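Local coordinates for MdbA (Actinomyces oris, PDB 4Z7X), which probably catalyses disulfide bond formation in exported proteins as a thioredoxin-fold thiol-disulfide oxidoreductase, in a pathway linked to sortase-mediated pilus assembly, at residues Q83-D87 and K88-L92; A153-K157 and V158-K162. All coordinates share one frame; numbering follows the deposited sequence.

Contact 1 (Q83-D87 and K88-L92); sequences QLLSD and KKITL
Lys-89 N donates to Leu-84 O at 2.9 Å. Lys-88 N donates to Leu-85 O at 3.0 Å. These two bonds and the positive phi of Lys-88 make a Schellman motif. It ends helix 68-86 and turns the chain into strand 91-96 of the beta-alpha-beta unit. Beyond the turn, Ile-90 folds back on the helix. Ile-90 CG1 sits between the backbone N and the carbonyl carbon (chi1 62°), which brings it 3.8 Å from Leu-84 CB. Leu-85 CD2 lies 4.0 Å from Ile-90 CG1, and the two side chains cross at about a right angle. Leu-85 CD2 is also 4.1 Å from Leu-92 CB. Val-221 of helix 216-222 touches Leu-84 and Ile-90, while Leu-124 of helix 123-140 touches Leu-85 and Leu-92. On the exposed side of the turn, Gln-83 NE2 donates to Asp-87 OD2 at 3.1 Å. The carboxylate is met 44° out of its plane. In one of its two conformers the Lys-88 chain bends at chi2 (-51°) and runs back past Leu-85 O. There a water donates to Leu-85 O and accepts from Lys-88 NZ, 2.8 Å from each.

Contact 2 (A153-K157 and V158-K162); sequences AAAAK and VNVPK
Val-158, the first residue beyond helix 148-157, sets its methyls beside the last turn. Val-158 CB lies 3.6 Å from Lys-157 C, simply as its neighbour in the chain. From there the two methyls part. Val-158 CG1 stands opposite the carbonyl carbon (chi1 -52°) and lies 3.8 Å from Ala-154 O. Val-158 CG2 lies between the backbone N and the carbonyl carbon, 3.6 Å from Ala-155 O. Both methyls lie beside carbonyl oxygens of the last turn. The backbone N of Val-158 donates to Ala-154 O, with a second, weak bond to Ala-155 O. Without CG1 and CG2, as with an alanine here, Ala-154 O and Ala-155 O would probably lose their apolar cover and Ser-125 of helix 123-140 its packing partner. The helix ends in a Schellman motif, with Asn-159 as the positive-phi C-prime residue. Val-160 N donates to Ala-155 O at 2.9 Å, and Asn-159 N to Ala-156 O at 3.0 Å. The motif brings Val-160 back against the helix, with Val-160 CB 3.8 Å from Ala-155 CB. Val-160 CG2 also lies 3.7 Å from Ala-155 O. Phe-126 of helix 123-140 touches Ala-155, and Gln-122 touches Val-160. On the exposed side, Lys-157 NZ in one of its two conformers forms a salt bridge with Glu-132 OE1. Pro-161 then takes the N-cap position of helix 162-165.

Contacts 1 and 2 are both local helix ends, and both close with a Schellman motif. They follow one another along the chain and do not touch. Their centres are 24 Å apart and their nearest atoms about 14 Å. Helix 123-140 relates them: Leu-124 packs on contact 1, while Ser-125 and Phe-126 pack on contact 2. Contact 1 belongs to the central beta-alpha-beta unit, whereas contact 2 joins helix 148-157 to helix 162-165. The bound cyclohexylamino sulfonate lies about 6 Å from the Lys-88 side chain and about 11 Å from that of Val-160. A CxxC of thioredoxin type lies at the start of helix 68-86, which contact 1 ends, and is probably the redox site.

Contact 1 (Q83-D87 and K88-L92)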
ATOM      1  N   GLN A  83       4.513  -8.511 -11.207  1.00  9.82           N
ATOM      2  CA  GLN A  83       4.680  -9.759 -11.937  1.00 10.13           C
ATOM      3  C   GLN A  83       4.198 -10.933 -11.128  1.00 11.37           C
ATOM      4  O   GLN A  83       3.511 -11.790 -11.668  1.00 12.76           O
ATOM      5  CB  GLN A  83       6.113  -9.945 -12.378  1.00 11.07           C
ATOM      6  CG  GLN A  83       6.263 -11.055 -13.353  1.00 10.78           C
ATOM      7  CD  GLN A  83       5.559 -10.786 -14.655  1.00 14.16           C
ATOM      8  OE1 GLN A  83       5.618  -9.677 -15.199  1.00 15.78           O
ATOM      9  NE2 GLN A  83       4.890 -11.813 -15.176  1.00 14.39           N
ATOM     10  N   LEU A  84       4.584 -10.998  -9.854  1.00  9.87           N
ATOM     11  CA  LEU A  84       4.103 -12.061  -8.984  1.00 10.45           C
ATOM     12  C   LEU A  84       2.598 -12.083  -8.929  1.00 11.01           C
ATOM     13  O   LEU A  84       1.996 -13.154  -8.916  1.00 12.21           O
ATOM     14  CB  LEU A  84       4.693 -11.908  -7.584  1.00 12.10           C
ATOM     15  CG  LEU A  84       6.178 -12.246  -7.495  1.00 12.82           C
ATOM     16  CD1 LEU A  84       6.747 -11.574  -6.248  1.00 13.72           C
ATOM     17  CD2 LEU A  84       6.503 -13.774  -7.533  1.00 13.08           C
ATOM     18  N   LEU A  85       1.954 -10.930  -8.905  1.00 10.68           N
ATOM     19  CA  LEU A  85       0.478 -10.919  -8.963  1.00  9.87           C
ATOM     20  C   LEU A  85      -0.068 -11.428 -10.305  1.00 11.12           C
ATOM     21  O   LEU A  85      -1.035 -12.189 -10.356  1.00 12.00           O
ATOM     22  CB  LEU A  85      -0.063  -9.506  -8.696  1.00 10.80           C
ATOM     23  CG  LEU A  85       0.032  -9.030  -7.261  1.00 11.15           C
ATOM     24  CD1 LEU A  85      -0.172  -7.506  -7.130  1.00 12.56           C
ATOM     25  CD2 LEU A  85      -0.931  -9.824  -6.367  1.00 11.53           C
ATOM     26  N   SER A  86       0.551 -11.001 -11.405  1.00 11.11           N
ATOM     27  CA  SER A  86       0.111 -11.443 -12.719  0.60 12.47           C
ATOM     28  C   SER A  86       0.249 -12.958 -12.866  1.00 12.13           C
ATOM     29  O   SER A  86      -0.588 -13.597 -13.482  1.00 15.41           O
ATOM     30  CB  SER A  86       0.912 -10.721 -13.780  0.60 15.04           C
ATOM     31  OG  SER A  86       0.347 -10.969 -15.024  0.60 18.28           O
ATOM     32  N   ASP A  87       1.316 -13.496 -12.292  1.00 13.06           N
ATOM     33  CA  ASP A  87       1.598 -14.951 -12.312  1.00 13.97           C
ATOM     34  C   ASP A  87       0.830 -15.729 -11.227  1.00 15.16           C
ATOM     35  O   ASP A  87       0.958 -16.936 -11.142  1.00 16.85           O
ATOM     36  CB  ASP A  87       3.108 -15.175 -12.192  1.00 13.33           C
ATOM     37  CG  ASP A  87       3.860 -14.708 -13.428  1.00 14.97           C
ATOM     38  OD1 ASP A  87       3.306 -14.794 -14.563  1.00 14.21           O
ATOM     39  OD2 ASP A  87       5.027 -14.283 -13.276  1.00 15.10           O
ATOM     40  N   LYS A  88       0.022 -15.028 -10.432  1.00 13.26           N
ATOM     41  CA  LYS A  88      -0.813 -15.655  -9.393  0.60 14.59           C
ATOM     42  C   LYS A  88       0.003 -16.393  -8.344  1.00 12.42           C
ATOM     43  O   LYS A  88      -0.429 -17.426  -7.815  1.00 17.40           O
ATOM     44  CB  LYS A  88      -1.890 -16.563 -10.015  0.60 18.54           C
ATOM     45  CG  LYS A  88      -2.747 -15.858 -11.058  0.60 20.80           C
ATOM     46  CD  LYS A  88      -3.302 -14.562 -10.497  0.60 26.20           C
ATOM     47  CE  LYS A  88      -4.602 -14.092 -11.116  0.60 33.40           C
ATOM     48  NZ  LYS A  88      -5.256 -13.095 -10.200  0.60 27.92           N
ATOM     49  N   LYS A  89       1.172 -15.818  -8.003  1.00 10.93           N
ATOM     50  CA  LYS A  89       2.094 -16.433  -7.050  0.60 12.81           C
ATOM     51  C   LYS A  89       2.048 -15.845  -5.646  1.00 11.90           C
ATOM     52  O   LYS A  89       2.568 -16.442  -4.713  1.00 14.01           O
ATOM     53  CB  LYS A  89       3.527 -16.314  -7.572  0.60 13.69           C
ATOM     54  CG  LYS A  89       3.768 -17.166  -8.813  0.60 17.75           C
ATOM     55  CD  LYS A  89       5.236 -17.292  -9.179  0.60 22.59           C
ATOM     56  CE  LYS A  89       5.432 -18.356 -10.254  0.60 30.46           C
ATOM     57  NZ  LYS A  89       5.184 -19.747  -9.807  0.60 32.79           N
ATOM     58  N   ILE A  90       1.477 -14.650  -5.496  1.00 10.81           N
ATOM     59  CA  ILE A  90       1.274 -14.080  -4.158  1.00 10.93           C
ATOM     60  C   ILE A  90      -0.127 -13.488  -4.025  1.00 10.43           C
ATOM     61  O   ILE A  90      -0.765 -13.128  -5.020  1.00 11.49           O
ATOM     62  CB  ILE A  90       2.268 -12.954  -3.817  1.00 11.11           C
ATOM     63  CG1 ILE A  90       2.132 -11.752  -4.762  1.00 10.79           C
ATOM     64  CG2 ILE A  90       3.709 -13.470  -3.804  1.00 11.43           C
ATOM     65  CD1 ILE A  90       3.048 -10.588  -4.360  1.00 11.20           C
ATOM     66  N   THR A  91      -0.549 -13.353  -2.780  1.00 10.38           N
ATOM     67  CA  THR A  91      -1.620 -12.450  -2.392  1.00 10.94           C
ATOM     68  C   THR A  91      -0.903 -11.261  -1.724  1.00 10.07           C
ATOM     69  O   THR A  91      -0.171 -11.447  -0.782  1.00 12.33           O
ATOM     70  CB  THR A  91      -2.512 -13.129  -1.360  1.00 12.34           C
ATOM     71  OG1 THR A  91      -3.166 -14.244  -1.969  1.00 15.77           O
ATOM     72  CG2 THR A  91      -3.524 -12.167  -0.810  1.00 15.33           C
ATOM     73  N   LEU A  92      -1.068 -10.076  -2.272  1.00  9.97           N
ATOM     74  CA  LEU A  92      -0.408  -8.870  -1.756  1.00  9.56           C
ATOM     75  C   LEU A  92      -1.333  -8.181  -0.761  1.00 10.63           C
ATOM     76  O   LEU A  92      -2.487  -7.875  -1.082  1.00 10.21           O
ATOM     77  CB  LEU A  92      -0.043  -7.913  -2.895  1.00 10.60           C
ATOM     78  CG  LEU A  92       0.608  -6.598  -2.470  1.00 11.13           C
ATOM     79  CD1 LEU A  92       2.002  -6.849  -1.905  1.00 12.31           C
ATOM     80  CD2 LEU A  92       0.704  -5.603  -3.612  1.00 11.86           C
TER
HETATM   81  O   HOH W   1      -3.249 -11.966  -8.678  1.00 19.73           O

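Contact 2 (A153-K157 and V158-K162)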
ATOM      1  N   ALA A 153      -2.117  15.106 -10.572  1.00 13.60           N
ATOM      2  CA  ALA A 153      -1.260  14.840 -11.730  1.00 17.03           C
ATOM      3  C   ALA A 153      -0.792  13.392 -11.764  1.00 15.68           C
ATOM      4  O   ALA A 153      -0.780  12.774 -12.822  1.00 17.72           O
ATOM      5  CB  ALA A 153      -0.116  15.813 -11.784  1.00 20.46           C
ATOM      6  N   ALA A 154      -0.466  12.814 -10.610  1.00 13.51           N
ATOM      7  CA  ALA A 154      -0.085  11.418 -10.556  1.00 15.28           C
ATOM      8  C   ALA A 154      -1.260  10.518 -10.945  1.00 12.68           C
ATOM      9  O   ALA A 154      -1.092   9.502 -11.608  1.00 12.90           O
ATOM     10  CB  ALA A 154       0.394  11.060  -9.173  1.00 15.00           C
ATOM     11  N   ALA A 155      -2.454  10.875 -10.496  1.00 12.67           N
ATOM     12  CA  ALA A 155      -3.620  10.139 -10.861  1.00 13.96           C
ATOM     13  C   ALA A 155      -3.852  10.183 -12.380  1.00 12.78           C
ATOM     14  O   ALA A 155      -4.153   9.154 -12.982  1.00 13.95           O
ATOM     15  CB  ALA A 155      -4.798  10.693 -10.126  1.00 13.20           C
ATOM     16  N   ALA A 156      -3.614  11.328 -13.013  1.00 15.19           N
ATOM     17  CA  ALA A 156      -3.753  11.413 -14.458  1.00 16.18           C
ATOM     18  C   ALA A 156      -2.712  10.526 -15.140  1.00 13.69           C
ATOM     19  O   ALA A 156      -3.025   9.875 -16.131  1.00 14.77           O
ATOM     20  CB  ALA A 156      -3.601  12.848 -14.921  1.00 17.78           C
ATOM     21  N   LYS A 157      -1.495  10.521 -14.606  1.00 14.48           N
ATOM     22  CA  LYS A 157      -0.397   9.709 -15.168  0.60 15.17           C
ATOM     23  C   LYS A 157      -0.797   8.226 -15.242  1.00 14.74           C
ATOM     24  O   LYS A 157      -0.407   7.525 -16.173  1.00 15.87           O
ATOM     25  CB  LYS A 157       0.901   9.878 -14.360  0.60 20.42           C
ATOM     26  CG  LYS A 157       2.083   9.052 -14.875  0.60 25.45           C
ATOM     27  CD  LYS A 157       3.386   9.297 -14.098  0.60 32.65           C
ATOM     28  CE  LYS A 157       3.331   8.772 -12.666  0.60 38.25           C
ATOM     29  NZ  LYS A 157       4.667   8.517 -12.020  0.60 33.34           N
ATOM     30  N   VAL A 158      -1.550   7.749 -14.249  1.00 12.97           N
ATOM     31  CA  VAL A 158      -1.993   6.356 -14.231  1.00 11.04           C
ATOM     32  C   VAL A 158      -3.437   6.184 -14.653  1.00 13.61           C
ATOM     33  O   VAL A 158      -3.992   5.152 -14.495  1.00 13.04           O
ATOM     34  CB  VAL A 158      -1.712   5.670 -12.865  1.00 12.23           C
ATOM     35  CG1 VAL A 158      -0.243   5.859 -12.482  1.00 16.53           C
ATOM     36  CG2 VAL A 158      -2.636   6.156 -11.760  1.00 12.37           C
ATOM     37  N   ASN A 159      -3.994   7.221 -15.247  1.00 12.95           N
ATOM     38  CA  ASN A 159      -5.322   7.199 -15.859  1.00 12.26           C
ATOM     39  C   ASN A 159      -6.466   6.850 -14.890  1.00 13.30           C
ATOM     40  O   ASN A 159      -7.463   6.203 -15.260  1.00 13.85           O
ATOM     41  CB  ASN A 159      -5.306   6.313 -17.099  1.00 13.81           C
ATOM     42  CG  ASN A 159      -4.247   6.747 -18.087  1.00 15.36           C
ATOM     43  OD1 ASN A 159      -4.223   7.927 -18.554  1.00 18.96           O
ATOM     44  ND2 ASN A 159      -3.348   5.846 -18.379  1.00 14.28           N
ATOM     45  N   VAL A 160      -6.371   7.389 -13.665  1.00 12.19           N
ATOM     46  CA  VAL A 160      -7.542   7.521 -12.843  1.00 10.88           C
ATOM     47  C   VAL A 160      -8.514   8.462 -13.592  1.00 11.68           C
ATOM     48  O   VAL A 160      -8.089   9.465 -14.152  1.00 13.28           O
ATOM     49  CB  VAL A 160      -7.162   8.100 -11.477  1.00 10.83           C
ATOM     50  CG1 VAL A 160      -8.375   8.531 -10.666  1.00 12.02           C
ATOM     51  CG2 VAL A 160      -6.295   7.148 -10.672  1.00 14.61           C
ATOM     52  N   PRO A 161      -9.813   8.139 -13.633  1.00 11.82           N
ATOM     53  CA  PRO A 161     -10.751   9.044 -14.278  1.00 12.09           C
ATOM     54  C   PRO A 161     -10.745  10.454 -13.673  1.00 11.38           C
ATOM     55  O   PRO A 161     -10.617  10.608 -12.445  1.00 12.31           O
ATOM     56  CB  PRO A 161     -12.099   8.353 -14.073  1.00 13.11           C
ATOM     57  CG  PRO A 161     -11.764   6.897 -13.953  1.00 12.80           C
ATOM     58  CD  PRO A 161     -10.500   6.942 -13.120  1.00 11.88           C
ATOM     59  N   LYS A 162     -10.889  11.481 -14.520  1.00 11.24           N
ATOM     60  CA  LYS A 162     -10.864  12.855 -14.048  1.00 12.80           C
ATOM     61  C   LYS A 162     -11.940  13.105 -12.984  1.00 14.12           C
ATOM     62  O   LYS A 162     -11.701  13.844 -12.035  1.00 14.96           O
ATOM     63  CB  LYS A 162     -11.079  13.842 -15.209  1.00 14.56           C
ATOM     64  CG  LYS A 162      -9.940  14.000 -16.176  1.00 18.78           C
ATOM     65  CD  LYS A 162     -10.387  14.980 -17.265  1.00 24.26           C
ATOM     66  CE  LYS A 162      -9.256  15.371 -18.186  1.00 35.29           C
ATOM     67  NZ  LYS A 162      -8.531  14.150 -18.591  1.00 43.50           N
TER